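Local coordinates for protein TRAP dicarboxylate transporter, DctP subunit (Ochrobactrum anthropi, PDB 4P47) that probably captures a small organic acid in the periplasm and delivers it to the membrane components of a TRAP transporter, at residues F34-S39 with M90-A95; Q78-L83 with I241-K246; A104-D109 with A317-E322; P178-L183 with R234-P239. One frame throughout, in Å; residues are numbered along the deposited sequence. Where two conformers were deposited one is given.

Contact 1 (F34-S39 with M90-A95); sequences FAAANS and MTVMNA
Phe34 and Met90 sit side by side on neighbouring parallel strands, and their side chains form the dense part of this contact. The methyl CE of Met90 lies over the middle of the Phe34 ring, 4.1 Å from its centroid, making a CH-pi contact; the sulfur SD stands behind it, 4.8 Å from the same centroid, which completes a Met-aromatic pair. A bend at chi3 of Met90 (65°) brings the methyl onto the ring. With CG of Phe34 opposite the backbone N (chi1 -172°), the ring reaches toward the other strand, where CE1 meets Val92 CG1 at 3.8 Å and the Val92 N lies in the ring plane at its edge. Strands 30-35 and 90-94 belong to the parallel part of the sheet; strand 90-94 is reached from strand 63-68 by a beta-alpha-beta crossover through helix 76-85. Helix 43-58 packs on the Phe34 and Met90 face with Met48 and Phe51. Between the backbones, Ala35 N bonds to Met90 O at 2.9 Å. Thr91 OG1 then donates to Ala35 O at 2.7 Å from above the carbonyl plane, 49° out of it. Beyond Ala36 the chains diverge and the contact loosens; a water bridges them, accepting from Ala37 N at 2.9 Å and lying 2.8 Å from Val92 O.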
loop_
_atom_site.group_PDB
_atom_site.type_symbol
_atom_site.label_atom_id
_atom_site.label_comp_id
_atom_site.label_asym_id
_atom_site.label_seq_id
_atom_site.Cartn_x
_atom_site.Cartn_y
_atom_site.Cartn_z
ATOM N N PHE A 34 -15.000 12.318 3.746
ATOM C CA PHE A 34 -13.795 11.487 3.714
ATOM C C PHE A 34 -14.148 10.199 2.985
ATOM O O PHE A 34 -14.874 9.350 3.521
ATOM C CB PHE A 34 -13.370 11.229 5.171
ATOM C CG PHE A 34 -12.031 10.548 5.368
ATOM C CD1 PHE A 34 -11.226 10.164 4.326
ATOM C CD2 PHE A 34 -11.591 10.335 6.646
ATOM C CE1 PHE A 34 -9.980 9.524 4.569
ATOM C CE2 PHE A 34 -10.382 9.726 6.900
ATOM C CZ PHE A 34 -9.566 9.322 5.855
ATOM N N ALA A 35 -13.650 10.081 1.760
ATOM C CA ALA A 35 -14.010 8.981 0.873
ATOM C C ALA A 35 -12.912 7.919 0.814
ATOM O O ALA A 35 -11.728 8.221 0.921
ATOM C CB ALA A 35 -14.241 9.520 -0.506
ATOM N N ALA A 36 -13.293 6.656 0.640
ATOM C CA ALA A 36 -12.330 5.598 0.368
ATOM C C ALA A 36 -13.006 4.449 -0.338
ATOM O O ALA A 36 -14.227 4.387 -0.417
ATOM C CB ALA A 36 -11.687 5.105 1.658
ATOM N N ALA A 37 -12.180 3.512 -0.796
ATOM C CA ALA A 37 -12.650 2.356 -1.567
ATOM C C ALA A 37 -13.256 1.230 -0.752
ATOM O O ALA A 37 -14.196 0.597 -1.213
ATOM C CB ALA A 37 -11.505 1.814 -2.368
ATOM N N ASN A 38 -12.725 0.941 0.436
ATOM C CA ASN A 38 -13.130 -0.264 1.156
ATOM C C ASN A 38 -14.327 -0.034 2.068
ATOM O O ASN A 38 -14.782 1.088 2.224
ATOM C CB ASN A 38 -11.928 -0.812 1.921
ATOM C CG ASN A 38 -10.821 -1.238 0.996
ATOM O OD1 ASN A 38 -9.729 -0.637 0.962
ATOM N ND2 ASN A 38 -11.105 -2.257 0.197
ATOM N N SER A 39 -14.845 -1.114 2.665
ATOM C CA SER A 39 -16.080 -1.043 3.444
ATOM C C SER A 39 -15.849 -1.235 4.940
ATOM O O SER A 39 -14.770 -1.656 5.356
ATOM C CB SER A 39 -17.074 -2.098 2.946
ATOM O OG SER A 39 -17.428 -1.856 1.595
ATOM N N MET A 90 -11.486 14.909 1.807
ATOM C CA MET A 90 -10.441 13.961 2.216
ATOM C C MET A 90 -10.576 12.612 1.541
ATOM O O MET A 90 -11.671 12.185 1.186
ATOM C CB MET A 90 -10.448 13.731 3.738
ATOM C CG MET A 90 -9.830 14.866 4.543
ATOM S SD MET A 90 -9.655 14.537 6.322
ATOM C CE MET A 90 -8.456 13.199 6.228
ATOM N N THR A 91 -9.452 11.929 1.390
ATOM C CA THR A 91 -9.464 10.549 0.952
ATOM C C THR A 91 -8.214 9.859 1.469
ATOM O O THR A 91 -7.260 10.508 1.941
ATOM C CB THR A 91 -9.573 10.431 -0.574
ATOM O OG1 THR A 91 -9.905 9.091 -0.944
ATOM C CG2 THR A 91 -8.282 10.815 -1.248
ATOM N N VAL A 92 -8.231 8.536 1.407
ATOM C CA VAL A 92 -7.065 7.713 1.678
ATOM C C VAL A 92 -6.973 6.651 0.582
ATOM O O VAL A 92 -7.978 6.063 0.199
ATOM C CB VAL A 92 -7.130 7.105 3.116
ATOM C CG1 VAL A 92 -8.426 6.306 3.340
ATOM C CG2 VAL A 92 -5.890 6.284 3.401
ATOM N N MET A 93 -5.788 6.455 0.027
ATOM C CA MET A 93 -5.625 5.485 -1.069
ATOM C C MET A 93 -4.178 5.075 -1.175
ATOM O O MET A 93 -3.300 5.718 -0.618
ATOM C CB MET A 93 -6.049 6.088 -2.414
ATOM C CG MET A 93 -5.131 7.216 -2.875
ATOM S SD MET A 93 -5.660 7.981 -4.443
ATOM C CE MET A 93 -7.061 8.861 -3.825
ATOM N N ASN A 94 -3.918 4.011 -1.922
ATOM C CA ASN A 94 -2.551 3.569 -2.148
ATOM C C ASN A 94 -1.718 4.708 -2.710
ATOM O O ASN A 94 -2.097 5.351 -3.707
ATOM C CB ASN A 94 -2.532 2.363 -3.101
ATOM C CG ASN A 94 -3.015 1.081 -2.442
ATOM O OD1 ASN A 94 -3.225 1.002 -1.244
ATOM N ND2 ASN A 94 -3.221 0.057 -3.255
ATOM N N ALA A 95 -0.566 4.952 -2.100
ATOM C CA ALA A 95 0.212 6.122 -2.458
ATOM C C ALA A 95 0.806 6.063 -3.861
ATOM O O ALA A 95 1.057 7.096 -4.468
ATOM C CB ALA A 95 1.300 6.375 -1.427
HETATM O O HOH W 1 -9.303 3.982 -1.049
#

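Contact 2 (Q78-L83 with I241-K246); sequences QTLSGL and IVMISK
The crossover helix 76-85 docks here on the long strand 229-245, with Leu80 and Leu83 meeting Met243 and Ser245. The short segments' axes come within 8.4 Å and run at 43° to each other, so the helix slants over the strand and approaches its C-terminal end. There Leu83 fits against the strand backbone: its CD2 lies 3.6 Å from Met243 O and 3.8 Å from Met243 CB. One turn back, the CD1 branch of Leu80 presses on the methyl CE of Met243 at 3.5 Å, closer than carbons usually pack; the bend at chi3 of Met243 turns that methyl to the helix. Such helix-on-sheet packing belongs to the alpha/beta lobe of a periplasmic binding protein, and Leu141 of strand 141-156 touches both leucines. The polar element is Ser245. Its OG, opposite the backbone N (chi1 168°), donates a 2.7 Å bond to Leu83 O and lies in the plane of that carbonyl, with a C=O...OG angle of 151°. Since Leu83 is in the last turn of its helix, the hydroxyl serves a carbonyl near the helix end. Ser245 also occupies the N-cap position of helix 246-249, while the neighbouring Ile244 points the other way, onto Ile142 and Met90.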
loop_
_atom_site.group_PDB
_atom_site.type_symbol
_atom_site.label_atom_id
_atom_site.label_comp_id
_atom_site.label_asym_id
_atom_site.label_seq_id
_atom_site.Cartn_x
_atom_site.Cartn_y
_atom_site.Cartn_z
ATOM N N GLN A 78 -10.404 8.917 -9.514
ATOM C CA GLN A 78 -11.472 9.890 -9.676
ATOM C C GLN A 78 -11.533 10.802 -8.447
ATOM O O GLN A 78 -11.550 12.028 -8.568
ATOM C CB GLN A 78 -12.809 9.187 -9.925
ATOM C CG GLN A 78 -13.980 10.151 -10.097
ATOM C CD GLN A 78 -15.313 9.439 -10.214
ATOM O OE1 GLN A 78 -15.376 8.208 -10.254
ATOM N NE2 GLN A 78 -16.390 10.215 -10.262
ATOM N N THR A 79 -11.529 10.205 -7.264
ATOM C CA THR A 79 -11.609 10.976 -6.028
ATOM C C THR A 79 -10.382 11.849 -5.813
ATOM O O THR A 79 -10.483 12.946 -5.291
ATOM C CB THR A 79 -11.929 10.058 -4.849
ATOM O OG1 THR A 79 -13.284 9.623 -5.006
ATOM C CG2 THR A 79 -11.786 10.771 -3.512
ATOM N N LEU A 80 -9.224 11.397 -6.274
ATOM C CA LEU A 80 -8.039 12.243 -6.238
ATOM C C LEU A 80 -8.297 13.576 -6.953
ATOM O O LEU A 80 -8.030 14.650 -6.410
ATOM C CB LEU A 80 -6.846 11.528 -6.881
ATOM C CG LEU A 80 -5.515 12.259 -6.659
ATOM C CD1 LEU A 80 -5.153 12.163 -5.179
ATOM C CD2 LEU A 80 -4.419 11.654 -7.504
ATOM N N SER A 81 -8.829 13.513 -8.169
ATOM C CA SER A 81 -9.123 14.760 -8.892
ATOM C C SER A 81 -10.248 15.559 -8.205
ATOM O O SER A 81 -10.306 16.780 -8.319
ATOM C CB SER A 81 -9.437 14.509 -10.386
ATOM O OG SER A 81 -10.633 13.787 -10.599
ATOM N N GLY A 82 -11.121 14.869 -7.475
ATOM C CA GLY A 82 -12.143 15.539 -6.678
ATOM C C GLY A 82 -11.588 16.339 -5.512
ATOM O O GLY A 82 -12.063 17.435 -5.206
ATOM N N LEU A 83 -10.551 15.826 -4.863
ATOM C CA LEU A 83 -9.836 16.620 -3.873
ATOM C C LEU A 83 -9.181 17.841 -4.500
ATOM O O LEU A 83 -9.248 18.941 -3.956
ATOM C CB LEU A 83 -8.764 15.807 -3.136
ATOM C CG LEU A 83 -9.156 15.174 -1.803
ATOM C CD1 LEU A 83 -10.120 14.016 -2.026
ATOM C CD2 LEU A 83 -7.899 14.700 -1.087
ATOM N N ILE A 241 -1.817 6.831 1.545
ATOM C CA ILE A 241 -1.623 8.206 1.982
ATOM C C ILE A 241 -2.992 8.821 2.246
ATOM O O ILE A 241 -3.944 8.702 1.451
ATOM C CB ILE A 241 -0.795 9.026 0.973
ATOM C CG1 ILE A 241 -0.551 10.432 1.512
ATOM C CG2 ILE A 241 -1.456 9.051 -0.389
ATOM C CD1 ILE A 241 0.483 11.210 0.717
ATOM N N VAL A 242 -3.106 9.467 3.405
ATOM C CA VAL A 242 -4.279 10.241 3.768
ATOM C C VAL A 242 -4.053 11.672 3.326
ATOM O O VAL A 242 -3.030 12.286 3.685
ATOM C CB VAL A 242 -4.488 10.214 5.295
ATOM C CG1 VAL A 242 -5.725 11.022 5.692
ATOM C CG2 VAL A 242 -4.604 8.769 5.812
ATOM N N MET A 243 -4.977 12.186 2.526
ATOM C CA MET A 243 -4.862 13.507 1.938
ATOM C C MET A 243 -6.085 14.346 2.192
ATOM O O MET A 243 -7.206 13.841 2.383
ATOM C CB MET A 243 -4.687 13.385 0.426
ATOM C CG MET A 243 -3.365 12.771 0.017
ATOM S SD MET A 243 -3.205 12.383 -1.754
ATOM C CE MET A 243 -4.480 11.117 -1.936
ATOM N N ILE A 244 -5.866 15.656 2.158
ATOM C CA ILE A 244 -6.930 16.623 2.237
ATOM C C ILE A 244 -6.765 17.642 1.098
ATOM O O ILE A 244 -5.650 17.963 0.693
ATOM C CB ILE A 244 -6.963 17.255 3.670
ATOM C CG1 ILE A 244 -8.181 18.148 3.853
ATOM C CG2 ILE A 244 -5.673 18.018 4.001
ATOM C CD1 ILE A 244 -8.486 18.405 5.308
ATOM N N SER A 245 -7.892 18.095 0.565
ATOM C CA SER A 245 -7.920 19.076 -0.518
ATOM C C SER A 245 -7.219 20.375 -0.094
ATOM O O SER A 245 -7.535 20.940 0.946
ATOM C CB SER A 245 -9.370 19.356 -0.905
ATOM O OG SER A 245 -9.495 20.487 -1.759
ATOM N N LYS A 246 -6.270 20.865 -0.886
ATOM C CA LYS A 246 -5.621 22.141 -0.547
ATOM C C LYS A 246 -6.608 23.321 -0.565
ATOM O O LYS A 246 -6.514 24.218 0.269
ATOM C CB LYS A 246 -4.437 22.417 -1.464
ATOM C CG LYS A 246 -3.710 23.728 -1.164
ATOM C CD LYS A 246 -2.416 23.832 -1.956
ATOM C CE LYS A 246 -1.603 25.062 -1.534
ATOM N NZ LYS A 246 -2.352 26.328 -1.786
#

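Contact 3 (A104-D109 with A317-E322); sequences AFEAVD and AEIGAE
Residues 104-109 coil through successive tight turns, with Ala107 N bonded to Ala104 O and Val108 N to Phe105 O, while residues 317-322 pass from the end of one helix to the start of the next. Gly320 makes that change of direction: it leaves the first helix with a positive phi of 112° and is the N-cap of the second. The backbones come nearest at Ala104 and Ile319, whose CA atoms are 4.4 Å apart. Ile319 supplies the apolar core. Its CG2 rests 4.0 Å from Ala107 CB, and its CD1 lies 3.8 Å from Ala107 N. Glu106, extended beyond CG, crosses both Ile319 and Glu318 at about a right angle and places OE1 3.6 Å from Ile319 CG1. The two carboxyl groups, their planes turned 34° apart, come very near: Glu106 OE1 is 2.5 Å from Glu318 OE2, so one of the acids probably holds a proton. Here Glu318, on the exposed side, meets a buried Glu106. Phe315 touches Glu106 from the loop just before helix 316-319; helix 127-133 packs on Ala104 and Ala107 through Leu132 and Phe128, and helix 321-336 adds Thr323 and Val324.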
loop_
_atom_site.group_PDB
_atom_site.type_symbol
_atom_site.label_atom_id
_atom_site.label_comp_id
_atom_site.label_asym_id
_atom_site.label_seq_id
_atom_site.Cartn_x
_atom_site.Cartn_y
_atom_site.Cartn_z
ATOM N N ALA A 104 7.642 11.188 -8.376
ATOM C CA ALA A 104 8.459 10.654 -7.302
ATOM C C ALA A 104 7.701 9.585 -6.507
ATOM O O ALA A 104 8.349 8.704 -5.946
ATOM C CB ALA A 104 8.953 11.777 -6.396
ATOM N N PHE A 105 6.374 9.681 -6.438
ATOM C CA PHE A 105 5.604 8.689 -5.695
ATOM C C PHE A 105 5.713 7.282 -6.288
ATOM O O PHE A 105 5.385 6.315 -5.601
ATOM C CB PHE A 105 4.148 9.113 -5.558
ATOM C CG PHE A 105 3.900 10.017 -4.390
ATOM C CD1 PHE A 105 4.048 11.394 -4.510
ATOM C CD2 PHE A 105 3.538 9.501 -3.172
ATOM C CE1 PHE A 105 3.827 12.230 -3.427
ATOM C CE2 PHE A 105 3.317 10.350 -2.085
ATOM C CZ PHE A 105 3.464 11.716 -2.226
ATOM N N GLU A 106 6.185 7.126 -7.518
ATOM C CA GLU A 106 6.442 5.789 -8.050
ATOM C C GLU A 106 7.451 5.038 -7.212
ATOM O O GLU A 106 7.473 3.800 -7.221
ATOM C CB GLU A 106 6.902 5.902 -9.498
ATOM C CG GLU A 106 7.139 4.606 -10.223
ATOM C CD GLU A 106 7.423 4.837 -11.686
ATOM O OE1 GLU A 106 8.506 5.393 -11.999
ATOM O OE2 GLU A 106 6.572 4.481 -12.512
ATOM N N ALA A 107 8.248 5.765 -6.434
ATOM C CA ALA A 107 9.215 5.111 -5.565
ATOM C C ALA A 107 8.539 4.119 -4.598
ATOM O O ALA A 107 9.137 3.110 -4.231
ATOM C CB ALA A 107 10.056 6.140 -4.775
ATOM N N VAL A 108 7.310 4.392 -4.161
ATOM C CA VAL A 108 6.688 3.498 -3.177
ATOM C C VAL A 108 6.274 2.166 -3.781
ATOM O O VAL A 108 6.001 1.222 -3.053
ATOM C CB VAL A 108 5.475 4.123 -2.446
ATOM C CG1 VAL A 108 5.844 5.461 -1.807
ATOM C CG2 VAL A 108 4.252 4.260 -3.337
ATOM N N ASP A 109 6.234 2.082 -5.102
ATOM C CA ASP A 109 5.948 0.831 -5.795
ATOM C C ASP A 109 7.204 -0.000 -6.119
ATOM O O ASP A 109 7.089 -1.093 -6.660
ATOM C CB ASP A 109 5.204 1.116 -7.099
ATOM C CG ASP A 109 3.746 1.503 -6.889
ATOM O OD1 ASP A 109 3.152 1.151 -5.848
ATOM O OD2 ASP A 109 3.170 2.102 -7.810
ATOM N N ALA A 317 15.522 7.488 -13.280
ATOM C CA ALA A 317 15.633 8.793 -13.934
ATOM C C ALA A 317 14.328 9.552 -13.748
ATOM O O ALA A 317 14.349 10.736 -13.438
ATOM C CB ALA A 317 15.972 8.637 -15.416
ATOM N N GLU A 318 13.187 8.878 -13.880
ATOM C CA GLU A 318 11.917 9.615 -13.800
ATOM C C GLU A 318 11.489 9.881 -12.360
ATOM O O GLU A 318 10.909 10.922 -12.069
ATOM C CB GLU A 318 10.799 8.924 -14.587
ATOM C CG GLU A 318 10.335 7.616 -13.994
ATOM C CD GLU A 318 9.255 6.949 -14.831
ATOM O OE1 GLU A 318 8.939 7.467 -15.918
ATOM O OE2 GLU A 318 8.717 5.905 -14.405
ATOM N N ILE A 319 11.809 8.964 -11.453
ATOM C CA ILE A 319 11.562 9.180 -10.031
ATOM C C ILE A 319 12.445 10.325 -9.517
ATOM O O ILE A 319 11.986 11.203 -8.774
ATOM C CB ILE A 319 11.825 7.891 -9.214
ATOM C CG1 ILE A 319 10.752 6.842 -9.531
ATOM C CG2 ILE A 319 11.824 8.204 -7.726
ATOM C CD1 ILE A 319 11.059 5.432 -9.031
ATOM N N GLY A 320 13.711 10.295 -9.918
ATOM C CA GLY A 320 14.697 11.284 -9.522
ATOM C C GLY A 320 15.758 10.690 -8.609
ATOM O O GLY A 320 15.438 10.020 -7.621
ATOM N N ALA A 321 17.027 10.941 -8.925
ATOM C CA ALA A 321 18.121 10.483 -8.076
ATOM C C ALA A 321 17.970 10.951 -6.630
ATOM O O ALA A 321 18.294 10.216 -5.693
ATOM C CB ALA A 321 19.465 10.952 -8.650
ATOM N N GLU A 322 17.491 12.176 -6.439
ATOM C CA GLU A 322 17.327 12.713 -5.095
ATOM C C GLU A 322 16.467 11.770 -4.243
ATOM O O GLU A 322 16.805 11.416 -3.115
ATOM C CB GLU A 322 16.684 14.109 -5.150
ATOM C CG GLU A 322 16.480 14.782 -3.787
ATOM C CD GLU A 322 17.731 15.469 -3.251
ATOM O OE1 GLU A 322 18.619 15.820 -4.053
ATOM O OE2 GLU A 322 17.828 15.656 -2.020
#

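Contact 4 (P178-L183 with R234-P239); sequences PVPVAL and RHQYNP
Helix 178-183 and strand 234-239 run nearly antiparallel, at 171°, with the axes of these segments 10.6 Å apart, so that side chains alone fill the gap. Leu183 makes the closest approach: with CG opposite its backbone N (chi1 167°), its CD2 branch comes within 3.9 Å of His235 CD2 and 4.1 Å of His235 CB, the two side chains crossing at about a right angle. The imidazole is fixed by bonds beyond the contact, ND1 with Thr233 OG1 and NE2 with Glu212 OE1, which settles its rotation. Beside it, the amide of Gln236 lies against the first turn of the helix. Its NE2 stands 4.3 Å from Val179 CG1, and its OE1 is 4.3 Å from Pro180 CB, loose van der Waals distances with no hydrogen bond across the contact. That NE2 is satisfied instead by the backbone O of Asp109. Around this packing, Val179 also touches Glu106, Leu183 touches Val308 of helix 298-312, and Phe184, next along the helix, meets the His235 ring edge-to-face. On the sheet side, strand 141-156 pairs with the strand, and its Arg152 packs on both His235 and Gln236.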
loop_
_atom_site.group_PDB
_atom_site.type_symbol
_atom_site.label_atom_id
_atom_site.label_comp_id
_atom_site.label_asym_id
_atom_site.label_seq_id
_atom_site.Cartn_x
_atom_site.Cartn_y
_atom_site.Cartn_z
ATOM N N PRO A 178 3.813 0.408 -15.034
ATOM C CA PRO A 178 5.127 -0.035 -15.532
ATOM C C PRO A 178 5.995 -0.817 -14.528
ATOM O O PRO A 178 6.656 -1.764 -14.959
ATOM C CB PRO A 178 5.799 1.272 -15.956
ATOM C CG PRO A 178 4.649 2.151 -16.358
ATOM C CD PRO A 178 3.523 1.807 -15.404
ATOM N N VAL A 179 5.996 -0.462 -13.247
ATOM C CA VAL A 179 6.865 -1.156 -12.311
ATOM C C VAL A 179 6.513 -2.650 -12.166
ATOM O O VAL A 179 7.385 -3.495 -12.321
ATOM C CB VAL A 179 6.953 -0.423 -10.952
ATOM C CG1 VAL A 179 7.768 -1.228 -9.970
ATOM C CG2 VAL A 179 7.568 0.960 -11.148
ATOM N N PRO A 180 5.251 -2.988 -11.858
ATOM C CA PRO A 180 4.984 -4.420 -11.675
ATOM C C PRO A 180 5.179 -5.222 -12.959
ATOM O O PRO A 180 5.587 -6.373 -12.887
ATOM C CB PRO A 180 3.521 -4.452 -11.206
ATOM C CG PRO A 180 2.942 -3.137 -11.583
ATOM C CD PRO A 180 4.087 -2.155 -11.489
ATOM N N VAL A 181 4.909 -4.638 -14.115
ATOM C CA VAL A 181 5.133 -5.368 -15.357
ATOM C C VAL A 181 6.633 -5.616 -15.551
ATOM O O VAL A 181 7.042 -6.723 -15.912
ATOM C CB VAL A 181 4.545 -4.591 -16.549
ATOM C CG1 VAL A 181 4.968 -5.215 -17.859
ATOM C CG2 VAL A 181 3.035 -4.549 -16.471
ATOM N N ALA A 182 7.458 -4.604 -15.293
ATOM C CA ALA A 182 8.905 -4.782 -15.378
ATOM C C ALA A 182 9.376 -5.845 -14.382
ATOM O O ALA A 182 10.172 -6.722 -14.715
ATOM C CB ALA A 182 9.636 -3.451 -15.124
ATOM N N LEU A 183 8.866 -5.767 -13.162
ATOM C CA LEU A 183 9.250 -6.683 -12.083
ATOM C C LEU A 183 8.974 -8.130 -12.456
ATOM O O LEU A 183 9.848 -8.991 -12.370
ATOM C CB LEU A 183 8.478 -6.326 -10.806
ATOM C CG LEU A 183 8.521 -7.356 -9.678
ATOM C CD1 LEU A 183 9.949 -7.588 -9.185
ATOM C CD2 LEU A 183 7.613 -6.907 -8.563
ATOM N N ARG A 234 6.479 -10.577 -0.492
ATOM C CA ARG A 234 6.566 -9.172 -0.127
ATOM C C ARG A 234 7.261 -8.369 -1.241
ATOM O O ARG A 234 8.078 -7.480 -0.997
ATOM C CB ARG A 234 7.244 -8.990 1.240
ATOM C CG ARG A 234 6.481 -9.656 2.368
ATOM C CD ARG A 234 6.976 -9.226 3.734
ATOM N NE ARG A 234 6.232 -9.908 4.789
ATOM C CZ ARG A 234 6.595 -11.053 5.348
ATOM N NH1 ARG A 234 7.712 -11.662 4.984
ATOM N NH2 ARG A 234 5.839 -11.592 6.292
ATOM N N HIS A 235 6.912 -8.666 -2.480
ATOM C CA HIS A 235 7.621 -8.088 -3.611
ATOM C C HIS A 235 7.366 -6.599 -3.739
ATOM O O HIS A 235 8.183 -5.902 -4.331
ATOM C CB HIS A 235 7.322 -8.824 -4.928
ATOM C CG HIS A 235 5.867 -8.922 -5.249
ATOM N ND1 HIS A 235 5.107 -9.993 -4.847
ATOM C CD2 HIS A 235 5.031 -8.086 -5.908
ATOM C CE1 HIS A 235 3.861 -9.815 -5.245
ATOM N NE2 HIS A 235 3.782 -8.670 -5.891
ATOM N N GLN A 236 6.220 -6.137 -3.248
ATOM C CA GLN A 236 5.955 -4.719 -3.104
ATOM C C GLN A 236 5.201 -4.520 -1.798
ATOM O O GLN A 236 4.678 -5.465 -1.221
ATOM C CB GLN A 236 5.088 -4.212 -4.247
ATOM C CG GLN A 236 5.795 -4.182 -5.583
ATOM C CD GLN A 236 4.801 -3.998 -6.684
ATOM O OE1 GLN A 236 3.980 -4.895 -6.970
ATOM N NE2 GLN A 236 4.816 -2.837 -7.298
ATOM N N TYR A 237 5.182 -3.277 -1.333
ATOM C CA TYR A 237 4.442 -2.875 -0.148
ATOM C C TYR A 237 3.585 -1.707 -0.555
ATOM O O TYR A 237 4.092 -0.778 -1.168
ATOM C CB TYR A 237 5.377 -2.441 0.966
ATOM C CG TYR A 237 4.627 -1.958 2.202
ATOM C CD1 TYR A 237 4.050 -2.855 3.091
ATOM C CD2 TYR A 237 4.507 -0.604 2.481
ATOM C CE1 TYR A 237 3.362 -2.409 4.221
ATOM C CE2 TYR A 237 3.844 -0.160 3.615
ATOM C CZ TYR A 237 3.282 -1.063 4.470
ATOM O OH TYR A 237 2.630 -0.597 5.598
ATOM N N ASN A 238 2.300 -1.744 -0.199
ATOM C CA ASN A 238 1.357 -0.670 -0.488
ATOM C C ASN A 238 1.057 0.159 0.775
ATOM O O ASN A 238 0.215 -0.230 1.590
ATOM C CB ASN A 238 0.006 -1.213 -1.031
ATOM C CG ASN A 238 0.080 -1.875 -2.421
ATOM O OD1 ASN A 238 -0.730 -2.755 -2.736
ATOM N ND2 ASN A 238 0.982 -1.418 -3.250
ATOM N N PRO A 239 1.730 1.311 0.934
ATOM C CA PRO A 239 1.302 2.271 1.942
ATOM C C PRO A 239 0.142 3.052 1.391
ATOM O O PRO A 239 0.058 3.220 0.166
ATOM C CB PRO A 239 2.521 3.184 2.100
ATOM C CG PRO A 239 3.228 3.121 0.812
ATOM C CD PRO A 239 2.856 1.820 0.138
#

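Contacts 1 and 2 are neighbours, with centres about 9 Å apart: strands 90-94 and 229-245 are paired in one sheet, and helix 76-85 leads into strand 90-94. Contact 4 uses the same strand 229-245 farther back, its centre about 23 Å from that of contact 2, so this one long strand ties the two regions together. Contacts 3 and 4 abut, their centres about 13 Å apart. Along the chain contact 1 closes first; contact 2 crosses it, and contact 4 falls within the spans of both contact 2 and contact 3. Long strands running through the body are consistent with the TRAP solute-binding fold.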